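Local coordinates for protein adenylation domain (Streptomyces sp., PDB 5N9X) that is an adenylation domain, an AMP-binding enzyme of the ANL superfamily, with ATP and threonine bound in the model, at residues F24-R34 with I44-W52; Q115-P123 with P132-A140. All blocks are in the same frame, centred on the assembly; numbering follows the deposited sequence.

Contact 1 (F24-R34 with I44-W52); sequences FSRAAMEMPDR and ISYGLLHSW
F24, A27 and A28, along the middle and second half of helix 20-30, pack against Y46, L49 and H50 in the first turns of helix 46-62, a helix-helix contact at the periphery of the AMP-binding fold. The short helical segments run at 131° with axes 8.6 Å apart, and the loop after the first hooks back over the start of the second. F24 and Y46 share most of the apolar contact. A chi1 of -177° swings the F24 ring away from its amide and over to the second helix: CE1 meets Y46 CD1 (3.6 Å), CZ meets L49 CG (3.7 Å), and CE2 rests on H50 CA. The F24 and H50 rings meet obliquely, their planes at 45°. A28 CB lies over one face of the F24 ring near its rim and touches H50 CB at 3.9 Å, while A27 CB borders Y46 CE1. Y46 is tucked against the loop, with CB near M31 O and CD2, at the ring edge, 3.5 Å from R34 O.

Two backbone bonds fasten the loop to helix 46-62: G47 N donates to P32 O (3.0 Å) and Y46 N to R34 O (2.9 Å). They take up first-turn amides that have no acceptor within the helix, and OG of the N-cap S45 accepts from L48 N at 3.0 Å. Y46 OH bonds to A226 O, and R34 uses NE and NH2 on the carbonyls of G225 and A199. L86 of helix 79-90 packs on F24 and L49, helix 213-222 brings W219 to F24 and L222 to Y46, and A36 of strand 35-39 touches Y46 and L49.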
ATOM      1  N   PHE A  24     -16.872 -10.435  -8.337  1.00 12.79           N
ATOM      2  CA  PHE A  24     -16.481 -10.672  -9.714  1.00 16.43           C
ATOM      3  C   PHE A  24     -17.592 -11.380 -10.510  1.00 24.44           C
ATOM      4  O   PHE A  24     -17.792 -11.090 -11.690  1.00 18.81           O
ATOM      5  CB  PHE A  24     -15.208 -11.506  -9.800  1.00 13.34           C
ATOM      6  CG  PHE A  24     -14.732 -11.718 -11.210  1.00 17.88           C
ATOM      7  CD1 PHE A  24     -14.543 -10.636 -12.057  1.00 14.21           C
ATOM      8  CD2 PHE A  24     -14.472 -12.983 -11.689  1.00 13.13           C
ATOM      9  CE1 PHE A  24     -14.099 -10.817 -13.355  1.00 15.06           C
ATOM     10  CE2 PHE A  24     -14.042 -13.176 -12.996  1.00 17.84           C
ATOM     11  CZ  PHE A  24     -13.854 -12.088 -13.828  1.00 13.35           C
ATOM     12  N   SER A  25     -18.290 -12.312  -9.863  1.00 15.69           N
ATOM     13  CA  SER A  25     -19.344 -13.087 -10.512  1.00 16.10           C
ATOM     14  C   SER A  25     -20.484 -12.191 -10.974  1.00 19.68           C
ATOM     15  O   SER A  25     -20.941 -12.259 -12.113  1.00 22.83           O
ATOM     16  CB  SER A  25     -19.865 -14.160  -9.560  1.00 20.05           C
ATOM     17  OG  SER A  25     -21.129 -14.632  -9.979  1.00 25.18           O
ATOM     18  N   ARG A  26     -20.930 -11.336 -10.074  1.00 20.52           N
ATOM     19  CA  ARG A  26     -21.966 -10.381 -10.397  1.00 20.06           C
ATOM     20  C   ARG A  26     -21.565  -9.523 -11.601  1.00 20.00           C
ATOM     21  O   ARG A  26     -22.204  -9.569 -12.638  1.00 19.30           O
ATOM     22  CB  ARG A  26     -22.258  -9.519  -9.178  1.00 17.94           C
ATOM     23  CG  ARG A  26     -23.353  -8.532  -9.360  1.00 20.04           C
ATOM     24  CD  ARG A  26     -23.003  -7.330  -8.559  1.00 26.63           C
ATOM     25  NE  ARG A  26     -23.786  -7.260  -7.331  1.00 44.28           N
ATOM     26  CZ  ARG A  26     -23.465  -6.495  -6.291  1.00 46.77           C
ATOM     27  NH1 ARG A  26     -22.360  -5.748  -6.319  1.00 29.69           N
ATOM     28  NH2 ARG A  26     -24.237  -6.490  -5.210  1.00 50.69           N
ATOM     29  N   ALA A  27     -20.479  -8.773 -11.470  1.00 21.06           N
ATOM     30  CA  ALA A  27     -20.009  -7.928 -12.559  1.00 19.56           C
ATOM     31  C   ALA A  27     -19.806  -8.692 -13.870  1.00 18.03           C
ATOM     32  O   ALA A  27     -20.123  -8.175 -14.940  1.00 18.53           O
ATOM     33  CB  ALA A  27     -18.717  -7.244 -12.154  1.00 17.63           C
ATOM     34  N   ALA A  28     -19.262  -9.903 -13.791  1.00 12.34           N
ATOM     35  CA  ALA A  28     -18.996 -10.679 -14.999  1.00 16.02           C
ATOM     36  C   ALA A  28     -20.285 -11.236 -15.589  1.00 16.08           C
ATOM     37  O   ALA A  28     -20.466 -11.200 -16.803  1.00 21.43           O
ATOM     38  CB  ALA A  28     -18.008 -11.810 -14.725  1.00 12.34           C
ATOM     39  N   MET A  29     -21.178 -11.749 -14.744  1.00 19.25           N
ATOM     40  CA  MET A  29     -22.490 -12.206 -15.213  1.00 18.90           C
ATOM     41  C   MET A  29     -23.258 -11.063 -15.839  1.00 19.50           C
ATOM     42  O   MET A  29     -23.935 -11.233 -16.849  1.00 25.39           O
ATOM     43  CB  MET A  29     -23.323 -12.828 -14.081  1.00 18.13           C
ATOM     44  CG  MET A  29     -24.782 -13.122 -14.473  1.00 13.78           C
ATOM     45  SD  MET A  29     -25.706 -14.070 -13.235  1.00 23.29           S
ATOM     46  CE  MET A  29     -24.744 -15.576 -13.235  1.00 20.98           C
ATOM     47  N   GLU A  30     -23.137  -9.880 -15.264  1.00 19.23           N
ATOM     48  CA  GLU A  30     -24.010  -8.800 -15.698  1.00 16.82           C
ATOM     49  C   GLU A  30     -23.423  -7.936 -16.779  1.00 17.43           C
ATOM     50  O   GLU A  30     -24.157  -7.312 -17.526  1.00 20.99           O
ATOM     51  CB  GLU A  30     -24.423  -7.935 -14.509  1.00 12.65           C
ATOM     52  CG  GLU A  30     -25.192  -8.688 -13.464  1.00 12.74           C
ATOM     53  CD  GLU A  30     -25.716  -7.775 -12.366  1.00 20.51           C
ATOM     54  OE1 GLU A  30     -25.468  -6.551 -12.404  1.00 17.36           O
ATOM     55  OE2 GLU A  30     -26.417  -8.253 -11.447  1.00 20.91           O
ATOM     56  N   MET A  31     -22.104  -7.887 -16.873  1.00 19.80           N
ATOM     57  CA  MET A  31     -21.493  -7.052 -17.899  1.00 16.41           C
ATOM     58  C   MET A  31     -20.425  -7.783 -18.718  1.00 17.77           C
ATOM     59  O   MET A  31     -19.327  -7.262 -18.905  1.00 23.84           O
ATOM     60  CB  MET A  31     -20.923  -5.808 -17.237  1.00 15.44           C
ATOM     61  CG  MET A  31     -21.987  -4.973 -16.515  1.00 22.87           C
ATOM     62  SD  MET A  31     -21.323  -3.609 -15.540  1.00 18.66           S
ATOM     63  CE  MET A  31     -20.857  -4.567 -14.096  1.00 22.88           C
ATOM     64  N   PRO A  32     -20.759  -8.977 -19.242  1.00 15.16           N
ATOM     65  CA  PRO A  32     -19.765  -9.892 -19.812  1.00 16.45           C
ATOM     66  C   PRO A  32     -19.018  -9.351 -21.026  1.00 17.98           C
ATOM     67  O   PRO A  32     -17.909  -9.810 -21.325  1.00 14.27           O
ATOM     68  CB  PRO A  32     -20.612 -11.119 -20.211  1.00 18.76           C
ATOM     69  CG  PRO A  32     -21.945 -10.584 -20.482  1.00 15.71           C
ATOM     70  CD  PRO A  32     -22.127  -9.486 -19.444  1.00 18.67           C
ATOM     71  N   ASP A  33     -19.627  -8.391 -21.710  1.00 18.27           N
ATOM     72  CA  ASP A  33     -19.056  -7.797 -22.909  1.00 18.99           C
ATOM     73  C   ASP A  33     -18.029  -6.702 -22.604  1.00 22.92           C
ATOM     74  O   ASP A  33     -17.153  -6.419 -23.437  1.00 24.46           O
ATOM     75  CB  ASP A  33     -20.180  -7.239 -23.791  1.00 23.40           C
ATOM     76  CG  ASP A  33     -21.078  -6.261 -23.028  1.00 33.88           C
ATOM     77  OD1 ASP A  33     -21.275  -6.451 -21.797  1.00 23.46           O
ATOM     78  OD2 ASP A  33     -21.561  -5.284 -23.648  1.00 46.64           O
ATOM     79  N   ARG A  34     -18.123  -6.096 -21.422  1.00 15.03           N
ATOM     80  CA  ARG A  34     -17.167  -5.059 -21.019  1.00 16.26           C
ATOM     81  C   ARG A  34     -15.741  -5.584 -20.865  1.00 14.22           C
ATOM     82  O   ARG A  34     -15.529  -6.780 -20.612  1.00 14.54           O
ATOM     83  CB  ARG A  34     -17.615  -4.386 -19.704  1.00 19.35           C
ATOM     84  CG  ARG A  34     -18.920  -3.622 -19.809  1.00 14.27           C
ATOM     85  CD  ARG A  34     -19.174  -2.772 -18.583  1.00 18.30           C
ATOM     86  NE  ARG A  34     -18.338  -1.575 -18.545  1.00 20.79           N
ATOM     87  CZ  ARG A  34     -18.467  -0.541 -19.373  1.00 22.89           C
ATOM     88  NH1 ARG A  34     -19.402  -0.550 -20.322  1.00 20.74           N
ATOM     89  NH2 ARG A  34     -17.664   0.505 -19.250  1.00 17.58           N
ATOM     90  N   ILE A  44      -9.188  -8.115 -22.517  1.00 26.40           N
ATOM     91  CA  ILE A  44      -9.966  -9.276 -22.148  1.00 20.82           C
ATOM     92  C   ILE A  44     -11.290  -8.824 -21.547  1.00 21.90           C
ATOM     93  O   ILE A  44     -11.336  -7.968 -20.643  1.00 19.02           O
ATOM     94  CB  ILE A  44      -9.228 -10.187 -21.153  1.00 20.78           C
ATOM     95  CG1 ILE A  44      -7.834 -10.512 -21.667  1.00 27.55           C
ATOM     96  CG2 ILE A  44      -9.997 -11.445 -20.933  1.00 20.86           C
ATOM     97  CD1 ILE A  44      -6.766  -9.614 -21.122  1.00 33.39           C
ATOM     98  N   SER A  45     -12.358  -9.410 -22.080  1.00 15.55           N
ATOM     99  CA  SER A  45     -13.710  -9.227 -21.588  1.00 14.55           C
ATOM    100  C   SER A  45     -13.936  -9.914 -20.248  1.00 15.98           C
ATOM    101  O   SER A  45     -13.336 -10.956 -19.964  1.00 17.19           O
ATOM    102  CB  SER A  45     -14.711  -9.762 -22.610  1.00 14.24           C
ATOM    103  OG  SER A  45     -14.870 -11.156 -22.470  1.00 21.95           O
ATOM    104  N   TYR A  46     -14.807  -9.321 -19.440  1.00 14.59           N
ATOM    105  CA  TYR A  46     -15.265  -9.929 -18.200  1.00 15.92           C
ATOM    106  C   TYR A  46     -15.691 -11.379 -18.422  1.00 14.86           C
ATOM    107  O   TYR A  46     -15.164 -12.280 -17.773  1.00 19.92           O
ATOM    108  CB  TYR A  46     -16.414  -9.116 -17.614  1.00 15.54           C
ATOM    109  CG  TYR A  46     -15.958  -8.027 -16.674  1.00 18.80           C
ATOM    110  CD1 TYR A  46     -15.773  -8.280 -15.316  1.00 15.33           C
ATOM    111  CD2 TYR A  46     -15.710  -6.740 -17.148  1.00 15.44           C
ATOM    112  CE1 TYR A  46     -15.353  -7.277 -14.464  1.00 18.08           C
ATOM    113  CE2 TYR A  46     -15.292  -5.741 -16.315  1.00 12.66           C
ATOM    114  CZ  TYR A  46     -15.114  -6.002 -14.972  1.00 16.55           C
ATOM    115  OH  TYR A  46     -14.695  -4.990 -14.130  1.00 17.52           O
ATOM    116  N   GLY A  47     -16.607 -11.598 -19.363  1.00 20.05           N
ATOM    117  CA  GLY A  47     -17.031 -12.938 -19.755  1.00 18.44           C
ATOM    118  C   GLY A  47     -15.912 -13.953 -19.966  1.00 18.45           C
ATOM    119  O   GLY A  47     -16.002 -15.085 -19.467  1.00 18.03           O
ATOM    120  N   LEU A  48     -14.859 -13.566 -20.688  1.00 19.24           N
ATOM    121  CA  LEU A  48     -13.765 -14.506 -20.975  1.00 28.60           C
ATOM    122  C   LEU A  48     -12.815 -14.687 -19.780  1.00 20.12           C
ATOM    123  O   LEU A  48     -12.347 -15.801 -19.520  1.00 23.66           O
ATOM    124  CB  LEU A  48     -12.991 -14.070 -22.236  1.00 26.75           C
ATOM    125  CG  LEU A  48     -11.706 -14.859 -22.559  1.00 34.11           C
ATOM    126  CD1 LEU A  48     -11.956 -16.291 -23.066  1.00 23.60           C
ATOM    127  CD2 LEU A  48     -10.820 -14.067 -23.567  1.00 30.19           C
ATOM    128  N   LEU A  49     -12.538 -13.603 -19.057  1.00 19.80           N
ATOM    129  CA  LEU A  49     -11.818 -13.699 -17.788  1.00 15.68           C
ATOM    130  C   LEU A  49     -12.547 -14.652 -16.818  1.00 15.91           C
ATOM    131  O   LEU A  49     -11.921 -15.516 -16.193  1.00 14.61           O
ATOM    132  CB  LEU A  49     -11.638 -12.306 -17.161  1.00 13.63           C
ATOM    133  CG  LEU A  49     -10.799 -12.203 -15.871  1.00 14.88           C
ATOM    134  CD1 LEU A  49      -9.503 -13.059 -15.927  1.00 14.16           C
ATOM    135  CD2 LEU A  49     -10.481 -10.761 -15.486  1.00 13.37           C
ATOM    136  N   HIS A  50     -13.869 -14.513 -16.723  1.00 14.67           N
ATOM    137  CA  HIS A  50     -14.658 -15.390 -15.874  1.00 13.80           C
ATOM    138  C   HIS A  50     -14.524 -16.856 -16.278  1.00 20.75           C
ATOM    139  O   HIS A  50     -14.343 -17.729 -15.426  1.00 19.81           O
ATOM    140  CB  HIS A  50     -16.126 -14.990 -15.882  1.00 16.11           C
ATOM    141  CG  HIS A  50     -16.943 -15.745 -14.885  1.00 22.51           C
ATOM    142  ND1 HIS A  50     -17.777 -16.789 -15.236  1.00 24.04           N
ATOM    143  CD2 HIS A  50     -17.031 -15.630 -13.537  1.00 18.08           C
ATOM    144  CE1 HIS A  50     -18.356 -17.267 -14.148  1.00 23.79           C
ATOM    145  NE2 HIS A  50     -17.920 -16.583 -13.104  1.00 22.92           N
ATOM    146  N   SER A  51     -14.609 -17.124 -17.580  1.00 19.18           N
ATOM    147  CA  SER A  51     -14.393 -18.471 -18.090  1.00 19.82           C
ATOM    148  C   SER A  51     -13.038 -19.064 -17.721  1.00 16.17           C
ATOM    149  O   SER A  51     -12.947 -20.203 -17.266  1.00 16.86           O
ATOM    150  CB  SER A  51     -14.533 -18.489 -19.611  1.00 15.24           C
ATOM    151  OG  SER A  51     -15.850 -18.821 -19.959  1.00 31.77           O
ATOM    152  N   TRP A  52     -11.997 -18.281 -17.967  1.00 16.36           N
ATOM    153  CA  TRP A  52     -10.616 -18.666 -17.742  1.00 15.25           C
ATOM    154  C   TRP A  52     -10.447 -19.029 -16.256  1.00 23.58           C
ATOM    155  O   TRP A  52      -9.925 -20.102 -15.899  1.00 22.25           O
ATOM    156  CB  TRP A  52      -9.729 -17.493 -18.187  1.00 16.85           C
ATOM    157  CG  TRP A  52      -8.247 -17.676 -18.164  1.00 21.86           C
ATOM    158  CD1 TRP A  52      -7.552 -18.803 -17.812  1.00 22.42           C
ATOM    159  CD2 TRP A  52      -7.266 -16.708 -18.570  1.00 15.24           C
ATOM    160  NE1 TRP A  52      -6.200 -18.577 -17.944  1.00 20.42           N
ATOM    161  CE2 TRP A  52      -6.002 -17.299 -18.409  1.00 15.52           C
ATOM    162  CE3 TRP A  52      -7.340 -15.391 -19.038  1.00 18.26           C
ATOM    163  CZ2 TRP A  52      -4.809 -16.620 -18.716  1.00 18.10           C
ATOM    164  CZ3 TRP A  52      -6.156 -14.709 -19.326  1.00 14.13           C
ATOM    165  CH2 TRP A  52      -4.914 -15.323 -19.168  1.00 22.35           C
TER

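Contact 2 (Q115-P123 with P132-A140); sequences QVVALVGDP and PLVTEENVA
L119 and L133 sit side by side on neighbouring parallel strands, pointing the same way, with L119 CD2 against L133 CD1 at 3.7 Å. L133 also reaches past its neighbour: its CD2 approaches G121 O and meets CD of the P123 ring at 3.5 Å, although P123 and D122 are poorly ordered. Toward the other face of the sheet, V120 and V134 lie alongside one another. V120 CG1 touches V139 CG2 at 3.7 Å, the two side chains crossing at about a right angle, so the edge strand and the helix after it both bear on this valine.

Three backbone bonds hold the register: L119 N to P132 O (3.1 Å), V134 N to L119 O (3.0 Å) and G121 N to V134 O (2.8 Å). The pairing adds strand 133-134 as the outermost strand of a four-stranded parallel sheet, in the order 94-97, 70-74, 118-121, 133-134. G121 has a phi of 112°, where a CB would press on the carbonyl O of V120, so glycine fits here.

Just past the strand, T135 and N138 form a capping box: N138 N donates to T135 OG1 (2.9 Å), and T135 N returns a bond to N138 OD1 (3.2 Å). This sets the start of helix 136-141, whose E136 bonds to N80. L59 and L60 of helix 46-62 cover V134, L56 touches V139, and helix 79-90 covers V120 with A84 and I88.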
ATOM      1  N   GLN A 115       3.418 -21.595   4.416  1.00 28.73           N
ATOM      2  CA  GLN A 115       3.091 -23.003   4.181  1.00 37.27           C
ATOM      3  C   GLN A 115       2.121 -23.148   3.018  1.00 34.18           C
ATOM      4  O   GLN A 115       0.991 -23.615   3.194  1.00 32.96           O
ATOM      5  CB  GLN A 115       2.481 -23.660   5.438  1.00 36.12           C
ATOM      6  CG  GLN A 115       3.166 -23.352   6.784  1.00 34.74           C
ATOM      7  CD  GLN A 115       2.217 -23.544   7.972  1.00 40.88           C
ATOM      8  OE1 GLN A 115       1.486 -22.626   8.354  1.00 45.65           O
ATOM      9  NE2 GLN A 115       2.222 -24.742   8.552  1.00 42.71           N
ATOM     10  N   VAL A 116       2.532 -22.728   1.831  1.00 32.36           N
ATOM     11  CA  VAL A 116       1.631 -22.873   0.696  1.00 38.20           C
ATOM     12  C   VAL A 116       1.629 -24.315   0.172  1.00 27.69           C
ATOM     13  O   VAL A 116       2.660 -24.964   0.135  1.00 24.16           O
ATOM     14  CB  VAL A 116       1.978 -21.880  -0.444  1.00 30.45           C
ATOM     15  CG1 VAL A 116       1.889 -20.454   0.060  1.00 28.46           C
ATOM     16  CG2 VAL A 116       3.358 -22.156  -0.989  1.00 28.39           C
ATOM     17  N   VAL A 117       0.446 -24.803  -0.197  1.00 32.03           N
ATOM     18  CA  VAL A 117       0.270 -26.141  -0.757  1.00 25.68           C
ATOM     19  C   VAL A 117       0.709 -26.239  -2.208  1.00 29.29           C
ATOM     20  O   VAL A 117       0.796 -27.335  -2.748  1.00 28.44           O
ATOM     21  CB  VAL A 117      -1.189 -26.588  -0.684  1.00 26.81           C
ATOM     22  CG1 VAL A 117      -1.745 -26.321   0.680  1.00 27.60           C
ATOM     23  CG2 VAL A 117      -2.026 -25.847  -1.726  1.00 38.33           C
ATOM     24  N   ALA A 118       0.950 -25.088  -2.838  1.00 37.79           N
ATOM     25  CA  ALA A 118       1.307 -25.024  -4.253  1.00 25.66           C
ATOM     26  C   ALA A 118       1.824 -23.645  -4.624  1.00 26.28           C
ATOM     27  O   ALA A 118       1.679 -22.710  -3.851  1.00 25.44           O
ATOM     28  CB  ALA A 118       0.111 -25.373  -5.106  1.00 31.01           C
ATOM     29  N   LEU A 119       2.407 -23.520  -5.815  1.00 26.45           N
ATOM     30  CA  LEU A 119       2.783 -22.208  -6.342  1.00 28.95           C
ATOM     31  C   LEU A 119       2.265 -22.023  -7.783  1.00 35.19           C
ATOM     32  O   LEU A 119       2.300 -22.956  -8.591  1.00 33.03           O
ATOM     33  CB  LEU A 119       4.304 -22.030  -6.277  1.00 27.50           C
ATOM     34  CG  LEU A 119       4.844 -20.633  -6.610  1.00 36.49           C
ATOM     35  CD1 LEU A 119       6.052 -20.308  -5.746  1.00 28.67           C
ATOM     36  CD2 LEU A 119       5.211 -20.495  -8.084  1.00 35.25           C
ATOM     37  N   VAL A 120       1.772 -20.831  -8.105  1.00 27.02           N
ATOM     38  CA  VAL A 120       1.352 -20.550  -9.472  1.00 27.30           C
ATOM     39  C   VAL A 120       2.261 -19.506 -10.099  1.00 29.59           C
ATOM     40  O   VAL A 120       2.490 -18.444  -9.516  1.00 29.93           O
ATOM     41  CB  VAL A 120      -0.109 -20.064  -9.545  1.00 30.01           C
ATOM     42  CG1 VAL A 120      -0.546 -19.927 -10.989  1.00 26.00           C
ATOM     43  CG2 VAL A 120      -1.021 -21.032  -8.841  1.00 25.97           C
ATOM     44  N   GLY A 121       2.761 -19.811 -11.296  1.00 37.44           N
ATOM     45  CA  GLY A 121       3.760 -18.993 -11.977  1.00 37.18           C
ATOM     46  C   GLY A 121       5.051 -19.795 -12.015  1.00 45.88           C
ATOM     47  O   GLY A 121       5.043 -20.941 -11.571  1.00 47.91           O
ATOM     48  N   ASP A 122       6.153 -19.246 -12.523  1.00 58.17           N
ATOM     49  CA  ASP A 122       7.418 -19.959 -12.367  1.00 62.04           C
ATOM     50  C   ASP A 122       8.236 -19.394 -11.218  1.00 62.33           C
ATOM     51  O   ASP A 122       8.163 -18.229 -10.907  1.00 61.40           O
ATOM     52  CB  ASP A 122       8.262 -19.926 -13.630  1.00 65.97           C
ATOM     53  CG  ASP A 122       9.316 -21.001 -13.625  1.00 72.51           C
ATOM     54  OD1 ASP A 122      10.519 -20.656 -13.549  1.00 69.80           O
ATOM     55  OD2 ASP A 122       8.932 -22.190 -13.661  1.00 68.42           O
ATOM     56  N   PRO A 123       8.974 -20.262 -10.532  1.00 61.88           N
ATOM     57  CA  PRO A 123       9.931 -19.885  -9.490  1.00 62.91           C
ATOM     58  C   PRO A 123      11.227 -19.316 -10.054  1.00 64.25           C
ATOM     59  O   PRO A 123      12.311 -19.897  -9.838  1.00 69.57           O
ATOM     60  CB  PRO A 123      10.209 -21.218  -8.789  1.00 67.16           C
ATOM     61  CG  PRO A 123       9.580 -22.293  -9.706  1.00 62.96           C
ATOM     62  CD  PRO A 123       8.444 -21.611 -10.286  1.00 62.25           C
ATOM     63  N   PRO A 132       3.822 -28.640  -5.612  1.00 36.84           N
ATOM     64  CA  PRO A 132       3.425 -28.687  -7.028  1.00 36.14           C
ATOM     65  C   PRO A 132       3.402 -27.324  -7.714  1.00 39.16           C
ATOM     66  O   PRO A 132       3.109 -26.312  -7.076  1.00 39.75           O
ATOM     67  CB  PRO A 132       2.015 -29.289  -6.987  1.00 39.36           C
ATOM     68  CG  PRO A 132       1.566 -29.255  -5.555  1.00 33.06           C
ATOM     69  CD  PRO A 132       2.674 -28.733  -4.695  1.00 40.48           C
ATOM     70  N   LEU A 133       3.705 -27.310  -9.008  1.00 40.90           N
ATOM     71  CA  LEU A 133       3.659 -26.078  -9.789  1.00 35.13           C
ATOM     72  C   LEU A 133       2.531 -26.016 -10.798  1.00 38.31           C
ATOM     73  O   LEU A 133       2.210 -27.001 -11.454  1.00 39.89           O
ATOM     74  CB  LEU A 133       4.963 -25.856 -10.546  1.00 41.84           C
ATOM     75  CG  LEU A 133       5.374 -24.381 -10.530  1.00 42.12           C
ATOM     76  CD1 LEU A 133       5.985 -23.989  -9.196  1.00 42.75           C
ATOM     77  CD2 LEU A 133       6.297 -24.038 -11.681  1.00 47.73           C
ATOM     78  N   VAL A 134       1.929 -24.841 -10.903  1.00 41.94           N
ATOM     79  CA  VAL A 134       1.168 -24.463 -12.073  1.00 29.09           C
ATOM     80  C   VAL A 134       2.020 -23.407 -12.756  1.00 32.52           C
ATOM     81  O   VAL A 134       2.353 -22.396 -12.145  1.00 36.31           O
ATOM     82  CB  VAL A 134      -0.210 -23.920 -11.714  1.00 30.45           C
ATOM     83  CG1 VAL A 134      -1.081 -23.791 -12.964  1.00 30.78           C
ATOM     84  CG2 VAL A 134      -0.862 -24.814 -10.694  1.00 27.90           C
ATOM     85  N   THR A 135       2.418 -23.649 -13.998  1.00 35.81           N
ATOM     86  CA  THR A 135       3.323 -22.728 -14.685  1.00 38.17           C
ATOM     87  C   THR A 135       2.525 -21.624 -15.347  1.00 33.75           C
ATOM     88  O   THR A 135       1.300 -21.694 -15.396  1.00 28.44           O
ATOM     89  CB  THR A 135       4.176 -23.451 -15.738  1.00 34.05           C
ATOM     90  OG1 THR A 135       3.314 -23.995 -16.743  1.00 31.83           O
ATOM     91  CG2 THR A 135       4.976 -24.559 -15.094  1.00 30.10           C
ATOM     92  N   GLU A 136       3.211 -20.606 -15.846  1.00 31.80           N
ATOM     93  CA  GLU A 136       2.507 -19.543 -16.536  1.00 39.68           C
ATOM     94  C   GLU A 136       1.894 -20.097 -17.811  1.00 39.52           C
ATOM     95  O   GLU A 136       0.769 -19.739 -18.174  1.00 38.02           O
ATOM     96  CB  GLU A 136       3.433 -18.360 -16.843  1.00 31.33           C
ATOM     97  CG  GLU A 136       2.663 -17.055 -17.044  1.00 36.73           C
ATOM     98  CD  GLU A 136       3.555 -15.857 -17.316  1.00 34.72           C
ATOM     99  OE1 GLU A 136       4.752 -15.890 -16.953  1.00 40.44           O
ATOM    100  OE2 GLU A 136       3.047 -14.881 -17.901  1.00 31.01           O
ATOM    101  N   GLU A 137       2.637 -20.970 -18.486  1.00 44.48           N
ATOM    102  CA  GLU A 137       2.163 -21.575 -19.723  1.00 33.72           C
ATOM    103  C   GLU A 137       0.947 -22.418 -19.396  1.00 31.39           C
ATOM    104  O   GLU A 137      -0.045 -22.416 -20.138  1.00 34.62           O
ATOM    105  CB  GLU A 137       3.252 -22.423 -20.394  1.00 40.60           C
ATOM    106  CG  GLU A 137       2.712 -23.377 -21.456  1.00 46.69           C
ATOM    107  CD  GLU A 137       3.796 -24.133 -22.208  1.00 61.90           C
ATOM    108  OE1 GLU A 137       4.815 -24.510 -21.583  1.00 56.70           O
ATOM    109  OE2 GLU A 137       3.616 -24.360 -23.429  1.00 59.54           O
ATOM    110  N   ASN A 138       1.013 -23.125 -18.274  1.00 28.14           N
ATOM    111  CA  ASN A 138      -0.146 -23.866 -17.803  1.00 29.01           C
ATOM    112  C   ASN A 138      -1.376 -22.963 -17.677  1.00 34.62           C
ATOM    113  O   ASN A 138      -2.449 -23.325 -18.146  1.00 37.11           O
ATOM    114  CB  ASN A 138       0.144 -24.538 -16.466  1.00 31.54           C
ATOM    115  CG  ASN A 138       0.914 -25.842 -16.615  1.00 46.02           C
ATOM    116  OD1 ASN A 138       1.633 -26.252 -15.697  1.00 41.29           O
ATOM    117  ND2 ASN A 138       0.771 -26.500 -17.767  1.00 42.90           N
ATOM    118  N   VAL A 139      -1.216 -21.791 -17.057  1.00 32.80           N
ATOM    119  CA  VAL A 139      -2.319 -20.849 -16.849  1.00 33.99           C
ATOM    120  C   VAL A 139      -2.847 -20.264 -18.166  1.00 31.24           C
ATOM    121  O   VAL A 139      -4.064 -20.182 -18.363  1.00 24.86           O
ATOM    122  CB  VAL A 139      -1.896 -19.686 -15.897  1.00 36.77           C
ATOM    123  CG1 VAL A 139      -2.851 -18.498 -15.993  1.00 26.89           C
ATOM    124  CG2 VAL A 139      -1.807 -20.186 -14.459  1.00 30.76           C
ATOM    125  N   ALA A 140      -1.935 -19.884 -19.062  1.00 26.00           N
ATOM    126  CA  ALA A 140      -2.295 -19.391 -20.398  1.00 27.78           C
ATOM    127  C   ALA A 140      -3.115 -20.389 -21.214  1.00 28.00           C
ATOM    128  O   ALA A 140      -3.892 -20.003 -22.091  1.00 47.00           O
ATOM    129  CB  ALA A 140      -1.036 -19.008 -21.183  1.00 29.98           C
TER

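Contact 1 comes first along the chain and closes before contact 2 opens; their centres are about 24 Å apart. They nevertheless touch: W52 NE1 of contact 1 lies 2.7 Å from V139 O of contact 2, a probable hydrogen bond, and W52 CZ2 packs on A140 CA. Helix 46-62 ties them together, since its first turns form half of contact 1 while later turns of the same helix cover contact 2. Helix 79-90 is shared as well, facing both. The contact centres lie about 27 and 25 Å from the centre of the chain, and neither contact contributes a residue to the ATP or threonine pocket.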